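Nitrate transport protein (Parabacteroides distasonis, PDB 3HN0) is probably the substrate-binding component of an ABC transporter, perhaps for nitrate or a related small solute. Local coordinates at residues A65-N70 with R272-F278; L88-T92 with D161-R165; I110-Y114 with L260-E265; P214-I218 with L232-I237. All blocks are in the same frame, centred on the assembly; numbering follows the deposited sequence.

The chain forms two lobes. One holds the seven-stranded mixed sheet, the other the three-stranded antiparallel sheet. Contact 1 opens first, at 65-70, and closes last, at 272-278, so the other three nest inside its loop. Contact 2 (88-92 with 161-165) and contact 3 (110-114 with 260-265) cross. Contact 4 (214-218 with 232-237) follows contact 2 in series and is nested within contact 3. Contact 1 joins the late loop to helix 62-70. Contact 2 joins strand 87-90 to the turn that leads into strand 165-169. Contact 3 packs helix 107-119 on helix 251-264, and contact 4 packs helix 214-223 on the start of helix 234-240. Contacts 1 and 3 touch through R272, L273 and E262.

Contact 1 of 4, residues A65-N70 with R272-F278; sequences AANLYN and RLPDAGF. With PO4 (phosphate ion), chain C.
Y69 and F278 form the tightly packed half of this contact. The Y69 side chain leaves helix 62-70 with CG anti to the backbone N (chi1 178°). This lays one ring face under the F278 backbone and CB. F278 CB sits 4.0 Å from the Y69 ring centroid, almost on the ring normal, in a CH-pi contact. The two rings meet obliquely, and F278 CD1 is 3.6 Å from Y69 CG. P274 CG fits against A66 CB at 3.7 Å. At the far end of the ring, Y69 OH gives a very short hydrogen bond of 2.5 Å to D275 OD1. That oxygen also accepts from G277 N, making an Asx turn, which is consistent with a fixed carboxylate.

The other half is polar and wetter. R272 lays its guanidinium over the N70 amide, with the planes 28° apart. R272 NH2 bonds N70 O at 2.9 Å on an in-plane lone pair, near the C-terminal end of the helix. The same group holds a phosphate ion, probably from the crystallisation liquor, with R272 NE 2.8 Å from its O2. A water links N70 OD1, D275 N and the phosphate. N70 ND2 donates to V269 O and only weakly to R272 O.

A65 also packs on A185 and V187 of strand 184-188. A66 rests on L258 of helix 251-264, and F278 pairs through its backbone with L77 of strand 76-82.

Contact 2 of 4, residues L88-T92 with D161-R165; sequences LVEKT and DSSLR
E90 and R165 form an antiparallel hydrogen-bonded pair, which joins strand 87-90 to strand 165-169 in the three-stranded sheet. E90 N reaches R165 O at 2.9 Å, and R165 N reaches E90 O at 3.0 Å. V89 CA adds a CA-H...O contact to the same R165 O. Beside this pair, the L164 side chain spans V89 and K91. Its CG lies 3.9 Å from V89 CB, and its CD1 lies 3.6 Å from K91 CG.

K91 bends at its last two torsions and swings its ammonium to D161. K91 NZ forms a salt bridge of 2.6 Å with D161 OD2, which accepts on its syn lone pair. The next shell sets the carboxylate. D161 OD1 accepts from S163 N and S163 OG, both from the same face of its plane. The bond from S163 N makes an Asx turn, nested in the type I turn from D161 to L164 that follows helix 153-160.

Further out, V89 packs on L154 and I139, and L164 on A157 and L158. E90 OE1 has a salt bridge to R146, and OE2 a hydrogen bond to T167. On the turn side, R165 NH1 bonds S162 O at 2.8 Å and L164 O at 2.9 Å.

Contact 3 of 4, residues I110-Y114 with L260-E265; sequences ILTRY and LIEQYE
Y114 and L260 both hold CG opposite the backbone N (170° in Y114, -177° in L260), which turns the two side chains toward each other. L260 CD1 then lies over the centre of the Y114 ring. The methyl lies 3.6 Å from the ring centroid, almost on the normal, in a CH-pi contact. The other branch, L260 CD2, turns to L111 CD2 and I110 CG2, each 3.9 Å away.

I110 is the hub of the apolar part. Its CG2 branch, anti to the backbone N, reaches I261 CD1 at 3.5 Å and Y264 CD1 at 3.6 Å. The CG1 branch ends in CD1, which reaches E265 CG. I110 and Y264 run past each other in opposite directions.

Y264 lies against helix 107-119, with its OH 3.4 Å from Y114 CA and near the plane of the Y114 ring. R113 NH1 comes to the edge of the Y264 ring, with the guanidinium nearly perpendicular to it. R113 NH2 and E265 OE2 make only a long salt bridge of 3.8 Å, and R113 NE is held by D109. Y114 OH bonds L173 O.

The helix segments cross at 90°, with a closest approach of 10.2 Å between their axes. Helix 107-119 belongs with the three-stranded sheet, and helix 251-264 packs with the other lobe. This is consistent with a helix crossing between the lobes of a periplasmic-binding-protein-like fold.

Contact 4 of 4, residues P214-I218 with L232-I237; sequences PKETI and LTPKSI
I218 is wedged against the start of helix 234-240, and with P234 and I237 it has the most surface buried here. The I218 side chain places CG1 anti to the carbonyl carbon (chi1 -68°) and extends on to CD1. This drives CD1 into the T233-P234 junction, 3.3 Å from T233 C and 3.9 Å from P234 CD. Further back, I218 CG1 touches I237 CD1 at 3.8 Å and the CB of L232. The CG2 branch lies beside L232 O.

P234 meets P214 with the two rings crossing at about a right angle, and P234 CB is 3.9 Å from P214 CG. K215 lies next to P214 along the same ring, its chain bent near the end to bring NZ 3.7 Å from P234 CG.

I237 sends only its CD1 methyl across. The methyl reaches P214 CB at 3.8 Å as well as I218, and brushes T217 CG2. I218 and I237 run past each other in opposite directions.

The helix start that I218 meets carries a capping box of T233 and S236. T233 N donates to S236 OG at 2.9 Å in a nearly straight bond (173°), and T233 OG1 accepts weakly from K235 N.

T217, L232 and I237 also rest on I18 of helix 16-19. S236 OG bonds S155 OG of helix 153-160, so the junction of helices 214-223 and 234-240 has helix 16-19 and helix 153-160 as neighbours.

Contact 1 of 4, residues A65-N70 with R272-F278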
loop_
_atom_site.group_PDB
_atom_site.type_symbol
_atom_site.label_atom_id
_atom_site.label_comp_id
_atom_site.label_asym_id
_atom_site.label_seq_id
_atom_site.Cartn_x
_atom_site.Cartn_y
_atom_site.Cartn_z
ATOM N N ALA A 65 14.643 -9.830 -12.993
ATOM C CA ALA A 65 13.914 -11.097 -13.019
ATOM C C ALA A 65 13.054 -11.162 -14.278
ATOM O O ALA A 65 13.093 -12.145 -15.058
ATOM C CB ALA A 65 13.074 -11.244 -11.725
ATOM N N ALA A 66 12.340 -10.081 -14.547
ATOM C CA ALA A 66 11.529 -9.998 -15.747
ATOM C C ALA A 66 12.323 -10.161 -17.031
ATOM O O ALA A 66 11.909 -10.894 -17.947
ATOM C CB ALA A 66 10.741 -8.695 -15.770
ATOM N N ASN A 67 13.437 -9.452 -17.122
ATOM C CA ASN A 67 14.311 -9.507 -18.283
ATOM C C ASN A 67 14.850 -10.910 -18.499
ATOM O O ASN A 67 14.723 -11.478 -19.569
ATOM C CB ASN A 67 15.478 -8.528 -18.105
ATOM C CG ASN A 67 16.299 -8.412 -19.375
ATOM O OD1 ASN A 67 15.753 -8.231 -20.448
ATOM N ND2 ASN A 67 17.606 -8.546 -19.256
ATOM N N LEU A 68 15.408 -11.522 -17.464
ATOM C CA LEU A 68 15.883 -12.901 -17.587
ATOM C C LEU A 68 14.793 -13.871 -18.063
ATOM O O LEU A 68 15.031 -14.716 -18.944
ATOM C CB LEU A 68 16.429 -13.403 -16.251
ATOM C CG LEU A 68 17.716 -12.762 -15.751
ATOM C CD1 LEU A 68 18.049 -13.368 -14.347
ATOM C CD2 LEU A 68 18.814 -12.979 -16.715
ATOM N N TYR A 69 13.605 -13.760 -17.480
ATOM C CA TYR A 69 12.486 -14.576 -17.902
ATOM C C TYR A 69 12.144 -14.333 -19.385
ATOM O O TYR A 69 11.956 -15.310 -20.160
ATOM C CB TYR A 69 11.256 -14.373 -17.009
ATOM C CG TYR A 69 10.080 -15.195 -17.483
ATOM C CD1 TYR A 69 9.937 -16.506 -17.055
ATOM C CD2 TYR A 69 9.122 -14.671 -18.372
ATOM C CE1 TYR A 69 8.899 -17.305 -17.521
ATOM C CE2 TYR A 69 8.053 -15.457 -18.841
ATOM C CZ TYR A 69 7.950 -16.780 -18.415
ATOM O OH TYR A 69 6.947 -17.614 -18.847
ATOM N N ASN A 70 12.052 -13.068 -19.788
ATOM C CA ASN A 70 11.726 -12.723 -21.169
ATOM C C ASN A 70 12.784 -13.214 -22.174
ATOM O O ASN A 70 12.474 -13.489 -23.339
ATOM C CB ASN A 70 11.481 -11.213 -21.310
ATOM C CG ASN A 70 10.129 -10.826 -20.817
ATOM O OD1 ASN A 70 9.251 -11.666 -20.774
ATOM N ND2 ASN A 70 9.937 -9.561 -20.440
ATOM N N ARG A 272 8.934 -6.306 -23.041
ATOM C CA ARG A 272 7.535 -6.685 -22.867
ATOM C C ARG A 272 7.293 -7.124 -21.448
ATOM O O ARG A 272 8.239 -7.477 -20.732
ATOM C CB ARG A 272 7.168 -7.828 -23.838
ATOM C CG ARG A 272 7.863 -9.153 -23.555
ATOM C CD ARG A 272 7.698 -10.077 -24.715
ATOM N NE ARG A 272 8.125 -11.438 -24.447
ATOM C CZ ARG A 272 9.399 -11.850 -24.475
ATOM N NH1 ARG A 272 10.378 -11.008 -24.762
ATOM N NH2 ARG A 272 9.686 -13.120 -24.227
ATOM N N LEU A 273 6.026 -7.123 -21.036
ATOM C CA LEU A 273 5.644 -7.668 -19.737
ATOM C C LEU A 273 5.753 -9.182 -19.823
ATOM O O LEU A 273 5.337 -9.773 -20.821
ATOM C CB LEU A 273 4.203 -7.310 -19.386
ATOM C CG LEU A 273 3.893 -5.848 -19.137
ATOM C CD1 LEU A 273 2.372 -5.724 -19.037
ATOM C CD2 LEU A 273 4.588 -5.345 -17.846
ATOM N N PRO A 274 6.314 -9.833 -18.781
ATOM C CA PRO A 274 6.395 -11.301 -18.783
ATOM C C PRO A 274 4.998 -11.933 -18.929
ATOM O O PRO A 274 4.015 -11.389 -18.389
ATOM C CB PRO A 274 6.969 -11.612 -17.433
ATOM C CG PRO A 274 7.751 -10.370 -17.060
ATOM C CD PRO A 274 6.942 -9.239 -17.585
ATOM N N ASP A 275 4.919 -13.043 -19.653
ATOM C CA ASP A 275 3.675 -13.792 -19.783
ATOM C C ASP A 275 3.334 -14.589 -18.522
ATOM O O ASP A 275 4.008 -14.488 -17.481
ATOM C CB ASP A 275 3.727 -14.709 -21.018
ATOM C CG ASP A 275 4.783 -15.776 -20.933
ATOM O OD1 ASP A 275 5.097 -16.264 -19.830
ATOM O OD2 ASP A 275 5.303 -16.173 -21.996
ATOM N N ALA A 276 2.284 -15.404 -18.604
ATOM C CA ALA A 276 1.724 -16.012 -17.387
ATOM C C ALA A 276 2.681 -17.040 -16.743
ATOM O O ALA A 276 2.619 -17.237 -15.553
ATOM C CB ALA A 276 0.351 -16.636 -17.645
ATOM N N GLY A 277 3.600 -17.615 -17.514
ATOM C CA GLY A 277 4.565 -18.587 -16.971
ATOM C C GLY A 277 5.607 -18.017 -15.983
ATOM O O GLY A 277 6.340 -18.766 -15.343
ATOM N N PHE A 278 5.680 -16.690 -15.892
ATOM C CA PHE A 278 6.601 -16.023 -14.959
ATOM C C PHE A 278 6.266 -16.360 -13.512
ATOM O O PHE A 278 7.176 -16.458 -12.653
ATOM C CB PHE A 278 6.509 -14.520 -15.178
ATOM C CG PHE A 278 7.477 -13.693 -14.394
ATOM C CD1 PHE A 278 8.827 -13.970 -14.391
ATOM C CD2 PHE A 278 7.028 -12.522 -13.753
ATOM C CE1 PHE A 278 9.708 -13.117 -13.737
ATOM C CE2 PHE A 278 7.938 -11.697 -13.078
ATOM C CZ PHE A 278 9.235 -11.978 -13.092
HETATM P P PO4 C . 5.816 -14.050 -24.730
HETATM O O1 PO4 C . 4.761 -15.062 -24.320
HETATM O O2 PO4 C . 5.890 -12.914 -23.722
HETATM O O3 PO4 C . 5.456 -13.478 -26.089
HETATM O O4 PO4 C . 7.126 -14.774 -24.843
HETATM O O HOH W 1 7.235 -13.472 -21.461
HETATM O O HOH W 2 13.194 -11.601 -25.898
#

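Contact 2 of 4, residues L88-T92 with D161-R165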
loop_
_atom_site.group_PDB
_atom_site.type_symbol
_atom_site.label_atom_id
_atom_site.label_comp_id
_atom_site.label_asym_id
_atom_site.label_seq_id
_atom_site.Cartn_x
_atom_site.Cartn_y
_atom_site.Cartn_z
ATOM N N LEU A 88 13.234 9.668 -0.072
ATOM C CA LEU A 88 13.842 10.953 -0.400
ATOM C C LEU A 88 14.320 11.619 0.872
ATOM O O LEU A 88 13.547 11.741 1.831
ATOM C CB LEU A 88 12.791 11.851 -1.039
ATOM C CG LEU A 88 13.151 13.278 -1.457
ATOM C CD1 LEU A 88 14.236 13.282 -2.519
ATOM C CD2 LEU A 88 11.847 13.939 -1.933
ATOM N N VAL A 89 15.555 12.110 0.867
ATOM C CA VAL A 89 16.110 12.841 1.993
ATOM C C VAL A 89 16.531 14.242 1.540
ATOM O O VAL A 89 16.954 14.435 0.406
ATOM C CB VAL A 89 17.315 12.098 2.619
ATOM C CG1 VAL A 89 16.868 10.764 3.199
ATOM C CG2 VAL A 89 18.478 11.862 1.579
ATOM N N GLU A 90 16.390 15.200 2.436
ATOM C CA GLU A 90 16.746 16.573 2.146
ATOM C C GLU A 90 17.374 17.193 3.381
ATOM O O GLU A 90 16.991 16.871 4.519
ATOM C CB GLU A 90 15.514 17.382 1.671
ATOM C CG GLU A 90 14.618 16.647 0.671
ATOM C CD GLU A 90 13.542 17.529 0.045
ATOM O OE1 GLU A 90 13.902 18.573 -0.553
ATOM O OE2 GLU A 90 12.341 17.160 0.121
ATOM N N LYS A 91 18.334 18.077 3.138
ATOM C CA LYS A 91 18.944 18.875 4.186
ATOM C C LYS A 91 18.195 20.178 4.322
ATOM O O LYS A 91 17.672 20.693 3.339
ATOM C CB LYS A 91 20.393 19.188 3.845
ATOM C CG LYS A 91 21.295 18.034 4.099
ATOM C CD LYS A 91 22.760 18.321 3.801
ATOM C CE LYS A 91 23.365 19.375 4.734
ATOM N NZ LYS A 91 24.640 18.938 5.361
ATOM N N THR A 92 18.153 20.680 5.561
ATOM C CA THR A 92 17.681 22.030 5.884
ATOM C C THR A 92 18.840 22.806 6.520
ATOM O O THR A 92 19.400 22.353 7.527
ATOM C CB THR A 92 16.520 22.000 6.901
ATOM O OG1 THR A 92 15.580 21.005 6.493
ATOM C CG2 THR A 92 15.823 23.373 6.995
ATOM N N ASP A 161 24.667 12.903 9.479
ATOM C CA ASP A 161 24.294 14.274 9.275
ATOM C C ASP A 161 22.955 14.457 9.929
ATOM O O ASP A 161 21.895 14.145 9.346
ATOM C CB ASP A 161 24.193 14.623 7.786
ATOM C CG ASP A 161 23.969 16.113 7.563
ATOM O OD1 ASP A 161 23.463 16.805 8.486
ATOM O OD2 ASP A 161 24.317 16.599 6.471
ATOM N N SER A 162 22.990 14.992 11.141
ATOM C CA SER A 162 21.777 15.086 11.916
ATOM C C SER A 162 20.800 16.152 11.472
ATOM O O SER A 162 19.712 16.205 12.042
ATOM C CB SER A 162 22.107 15.242 13.408
ATOM O OG SER A 162 22.556 16.543 13.648
ATOM N N SER A 163 21.209 16.987 10.503
ATOM C CA SER A 163 20.345 17.918 9.775
ATOM C C SER A 163 19.423 17.221 8.736
ATOM O O SER A 163 18.339 17.702 8.459
ATOM C CB SER A 163 21.172 19.038 9.112
ATOM O OG SER A 163 21.664 18.762 7.796
ATOM N N LEU A 164 19.841 16.058 8.248
ATOM C CA LEU A 164 19.197 15.389 7.130
ATOM C C LEU A 164 17.877 14.820 7.636
ATOM O O LEU A 164 17.818 14.321 8.748
ATOM C CB LEU A 164 20.092 14.242 6.608
ATOM C CG LEU A 164 19.732 13.668 5.268
ATOM C CD1 LEU A 164 19.952 14.710 4.104
ATOM C CD2 LEU A 164 20.536 12.336 5.073
ATOM N N ARG A 165 16.843 14.890 6.804
ATOM C CA ARG A 165 15.541 14.332 7.107
ATOM C C ARG A 165 14.983 13.553 5.921
ATOM O O ARG A 165 15.177 13.947 4.788
ATOM C CB ARG A 165 14.552 15.449 7.478
ATOM C CG ARG A 165 14.918 16.218 8.746
ATOM C CD ARG A 165 14.585 15.420 10.022
ATOM N NE ARG A 165 14.885 16.182 11.249
ATOM C CZ ARG A 165 16.077 16.222 11.844
ATOM N NH1 ARG A 165 17.104 15.545 11.325
ATOM N NH2 ARG A 165 16.259 16.953 12.952
HETATM O O HOH W 3 15.797 18.574 6.530
#

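Contact 3 of 4, residues I110-Y114 with L260-E265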
loop_
_atom_site.group_PDB
_atom_site.type_symbol
_atom_site.label_atom_id
_atom_site.label_comp_id
_atom_site.label_asym_id
_atom_site.label_seq_id
_atom_site.Cartn_x
_atom_site.Cartn_y
_atom_site.Cartn_z
ATOM N N ILE A 110 14.005 5.387 -12.240
ATOM C CA ILE A 110 12.658 5.403 -12.808
ATOM C C ILE A 110 11.586 5.769 -11.778
ATOM O O ILE A 110 10.729 6.616 -12.039
ATOM C CB ILE A 110 12.316 4.096 -13.524
ATOM C CG1 ILE A 110 13.223 3.898 -14.738
ATOM C CG2 ILE A 110 10.808 4.119 -13.956
ATOM C CD1 ILE A 110 13.499 2.433 -15.122
ATOM N N LEU A 111 11.670 5.169 -10.592
ATOM C CA LEU A 111 10.717 5.452 -9.528
ATOM C C LEU A 111 10.816 6.881 -9.006
ATOM O O LEU A 111 9.804 7.470 -8.581
ATOM C CB LEU A 111 10.825 4.431 -8.385
ATOM C CG LEU A 111 10.348 3.003 -8.799
ATOM C CD1 LEU A 111 10.288 2.076 -7.578
ATOM C CD2 LEU A 111 9.013 3.017 -9.535
ATOM N N THR A 112 12.011 7.437 -9.003
ATOM C CA THR A 112 12.183 8.819 -8.585
ATOM C C THR A 112 11.521 9.706 -9.638
ATOM O O THR A 112 10.774 10.606 -9.299
ATOM C CB THR A 112 13.690 9.163 -8.424
ATOM O OG1 THR A 112 14.238 8.314 -7.392
ATOM C CG2 THR A 112 13.891 10.612 -8.021
ATOM N N ARG A 113 11.761 9.412 -10.908
ATOM C CA ARG A 113 11.124 10.203 -11.965
ATOM C C ARG A 113 9.601 10.094 -11.882
ATOM O O ARG A 113 8.892 11.080 -12.022
ATOM C CB ARG A 113 11.652 9.776 -13.335
ATOM C CG ARG A 113 13.071 10.300 -13.603
ATOM C CD ARG A 113 13.450 10.064 -15.049
ATOM N NE ARG A 113 14.198 8.829 -15.223
ATOM C CZ ARG A 113 14.150 8.043 -16.294
ATOM N NH1 ARG A 113 13.326 8.308 -17.304
ATOM N NH2 ARG A 113 14.923 6.961 -16.337
ATOM N N TYR A 114 9.100 8.895 -11.566
ATOM C CA TYR A 114 7.666 8.713 -11.436
ATOM C C TYR A 114 7.072 9.558 -10.305
ATOM O O TYR A 114 6.002 10.205 -10.439
ATOM C CB TYR A 114 7.362 7.226 -11.221
ATOM C CG TYR A 114 5.923 6.987 -10.847
ATOM C CD1 TYR A 114 4.915 7.124 -11.795
ATOM C CD2 TYR A 114 5.549 6.614 -9.526
ATOM C CE1 TYR A 114 3.595 6.927 -11.472
ATOM C CE2 TYR A 114 4.198 6.420 -9.198
ATOM C CZ TYR A 114 3.232 6.579 -10.189
ATOM O OH TYR A 114 1.891 6.389 -9.918
ATOM N N LEU A 260 4.789 0.088 -15.103
ATOM C CA LEU A 260 5.314 1.420 -14.852
ATOM C C LEU A 260 6.739 1.557 -15.401
ATOM O O LEU A 260 7.054 2.511 -16.116
ATOM C CB LEU A 260 5.240 1.725 -13.344
ATOM C CG LEU A 260 5.664 3.103 -12.845
ATOM C CD1 LEU A 260 5.138 3.354 -11.414
ATOM C CD2 LEU A 260 7.175 3.217 -12.916
ATOM N N ILE A 261 7.610 0.599 -15.082
ATOM C CA ILE A 261 8.989 0.642 -15.563
ATOM C C ILE A 261 9.033 0.674 -17.101
ATOM O O ILE A 261 9.773 1.439 -17.704
ATOM C CB ILE A 261 9.801 -0.579 -15.080
ATOM C CG1 ILE A 261 9.931 -0.537 -13.555
ATOM C CG2 ILE A 261 11.173 -0.683 -15.795
ATOM C CD1 ILE A 261 10.641 0.714 -13.059
ATOM N N GLU A 262 8.210 -0.168 -17.708
ATOM C CA GLU A 262 8.157 -0.291 -19.144
ATOM C C GLU A 262 7.766 1.048 -19.803
ATOM O O GLU A 262 8.189 1.357 -20.931
ATOM C CB GLU A 262 7.160 -1.391 -19.485
ATOM C CG GLU A 262 7.085 -1.705 -20.949
ATOM C CD GLU A 262 6.031 -2.751 -21.261
ATOM O OE1 GLU A 262 5.030 -2.822 -20.531
ATOM O OE2 GLU A 262 6.223 -3.497 -22.223
ATOM N N GLN A 263 6.957 1.853 -19.117
ATOM C CA GLN A 263 6.544 3.161 -19.650
ATOM C C GLN A 263 7.705 4.108 -19.846
ATOM O O GLN A 263 7.645 5.012 -20.712
ATOM C CB GLN A 263 5.572 3.849 -18.725
ATOM C CG GLN A 263 4.136 3.400 -18.802
ATOM C CD GLN A 263 3.279 4.276 -17.895
ATOM O OE1 GLN A 263 3.233 4.072 -16.680
ATOM N NE2 GLN A 263 2.629 5.276 -18.482
ATOM N N TYR A 264 8.713 3.956 -18.990
ATOM C CA TYR A 264 9.896 4.819 -18.973
ATOM C C TYR A 264 11.034 4.209 -19.760
ATOM O O TYR A 264 11.735 4.930 -20.459
ATOM C CB TYR A 264 10.360 5.089 -17.522
ATOM C CG TYR A 264 9.457 6.033 -16.773
ATOM C CD1 TYR A 264 8.335 5.575 -16.124
ATOM C CD2 TYR A 264 9.739 7.405 -16.712
ATOM C CE1 TYR A 264 7.476 6.443 -15.470
ATOM C CE2 TYR A 264 8.899 8.276 -16.042
ATOM C CZ TYR A 264 7.761 7.792 -15.430
ATOM O OH TYR A 264 6.907 8.650 -14.771
ATOM N N GLU A 265 11.234 2.893 -19.629
ATOM C CA GLU A 265 12.397 2.189 -20.166
ATOM C C GLU A 265 12.060 0.738 -20.507
ATOM O O GLU A 265 12.404 -0.178 -19.761
ATOM C CB GLU A 265 13.528 2.179 -19.138
ATOM C CG GLU A 265 14.155 3.538 -18.791
ATOM C CD GLU A 265 14.767 4.258 -19.988
ATOM O OE1 GLU A 265 15.043 3.605 -21.024
ATOM O OE2 GLU A 265 14.962 5.495 -19.885
#

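Contact 4 of 4, residues P214-I218 with L232-I237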
loop_
_atom_site.group_PDB
_atom_site.type_symbol
_atom_site.label_atom_id
_atom_site.label_comp_id
_atom_site.label_asym_id
_atom_site.label_seq_id
_atom_site.Cartn_x
_atom_site.Cartn_y
_atom_site.Cartn_z
ATOM N N PRO A 214 13.882 -7.143 15.861
ATOM C CA PRO A 214 14.883 -6.407 15.052
ATOM C C PRO A 214 16.251 -6.308 15.679
ATOM O O PRO A 214 17.277 -6.399 14.984
ATOM C CB PRO A 214 14.216 -5.026 14.831
ATOM C CG PRO A 214 13.279 -4.882 16.027
ATOM C CD PRO A 214 12.735 -6.299 16.211
ATOM N N LYS A 215 16.332 -6.133 16.991
ATOM C CA LYS A 215 17.643 -5.986 17.579
ATOM C C LYS A 215 18.448 -7.276 17.441
ATOM O O LYS A 215 19.612 -7.246 17.150
ATOM C CB LYS A 215 17.504 -5.593 19.056
ATOM C CG LYS A 215 16.815 -4.263 19.279
ATOM C CD LYS A 215 17.058 -3.790 20.752
ATOM C CE LYS A 215 15.904 -2.964 21.316
ATOM N NZ LYS A 215 15.340 -2.004 20.316
ATOM N N GLU A 216 17.788 -8.415 17.635
ATOM C CA GLU A 216 18.439 -9.711 17.511
ATOM C C GLU A 216 18.849 -9.973 16.072
ATOM O O GLU A 216 19.877 -10.558 15.810
ATOM C CB GLU A 216 17.473 -10.809 18.000
ATOM C CG GLU A 216 17.183 -10.714 19.500
ATOM C CD GLU A 216 15.979 -9.790 19.951
ATOM O OE1 GLU A 216 15.440 -8.945 19.191
ATOM O OE2 GLU A 216 15.582 -9.912 21.136
ATOM N N THR A 217 18.016 -9.518 15.151
ATOM C CA THR A 217 18.276 -9.650 13.701
ATOM C C THR A 217 19.534 -8.850 13.346
ATOM O O THR A 217 20.442 -9.366 12.713
ATOM C CB THR A 217 17.058 -9.207 12.904
ATOM O OG1 THR A 217 15.936 -10.034 13.251
ATOM C CG2 THR A 217 17.307 -9.257 11.355
ATOM N N ILE A 218 19.585 -7.592 13.801
ATOM C CA ILE A 218 20.715 -6.750 13.554
ATOM C C ILE A 218 21.992 -7.348 14.135
ATOM O O ILE A 218 23.034 -7.391 13.481
ATOM C CB ILE A 218 20.472 -5.318 14.109
ATOM C CG1 ILE A 218 19.365 -4.620 13.285
ATOM C CG2 ILE A 218 21.783 -4.493 14.085
ATOM C CD1 ILE A 218 18.738 -3.391 13.918
ATOM N N LEU A 232 22.678 -0.477 10.980
ATOM C CA LEU A 232 21.240 -0.617 11.074
ATOM C C LEU A 232 20.760 -0.421 12.512
ATOM O O LEU A 232 21.458 -0.800 13.486
ATOM C CB LEU A 232 20.808 -1.996 10.632
ATOM C CG LEU A 232 21.022 -2.467 9.188
ATOM C CD1 LEU A 232 20.592 -3.913 9.108
ATOM C CD2 LEU A 232 20.202 -1.633 8.230
ATOM N N THR A 233 19.545 0.131 12.629
ATOM C CA THR A 233 18.820 0.212 13.875
ATOM C C THR A 233 17.400 -0.378 13.641
ATOM O O THR A 233 17.026 -0.656 12.494
ATOM C CB THR A 233 18.675 1.679 14.356
ATOM O OG1 THR A 233 17.748 2.359 13.506
ATOM C CG2 THR A 233 20.026 2.382 14.404
ATOM N N PRO A 234 16.635 -0.613 14.711
ATOM C CA PRO A 234 15.273 -1.087 14.467
ATOM C C PRO A 234 14.465 -0.184 13.555
ATOM O O PRO A 234 13.672 -0.692 12.785
ATOM C CB PRO A 234 14.682 -1.199 15.881
ATOM C CG PRO A 234 15.878 -1.548 16.692
ATOM C CD PRO A 234 16.989 -0.734 16.135
ATOM N N LYS A 235 14.694 1.134 13.571
ATOM C CA LYS A 235 13.996 2.008 12.609
ATOM C C LYS A 235 14.368 1.718 11.157
ATOM O O LYS A 235 13.533 1.780 10.279
ATOM C CB LYS A 235 14.208 3.477 12.931
ATOM C CG LYS A 235 13.331 3.952 14.084
ATOM C CD LYS A 235 13.428 5.467 14.234
ATOM C CE LYS A 235 13.114 5.948 15.659
ATOM N NZ LYS A 235 11.793 5.463 16.135
ATOM N N SER A 236 15.613 1.299 10.923
ATOM C CA SER A 236 16.076 0.918 9.595
ATOM C C SER A 236 15.253 -0.280 9.127
ATOM O O SER A 236 14.777 -0.320 8.011
ATOM C CB SER A 236 17.556 0.509 9.610
ATOM O OG SER A 236 18.370 1.425 10.354
ATOM N N ILE A 237 15.105 -1.256 10.001
ATOM C CA ILE A 237 14.305 -2.447 9.643
ATOM C C ILE A 237 12.865 -2.079 9.336
ATOM O O ILE A 237 12.318 -2.504 8.323
ATOM C CB ILE A 237 14.422 -3.518 10.714
ATOM C CG1 ILE A 237 15.844 -4.084 10.655
ATOM C CG2 ILE A 237 13.385 -4.628 10.475
ATOM C CD1 ILE A 237 16.070 -5.282 11.561
#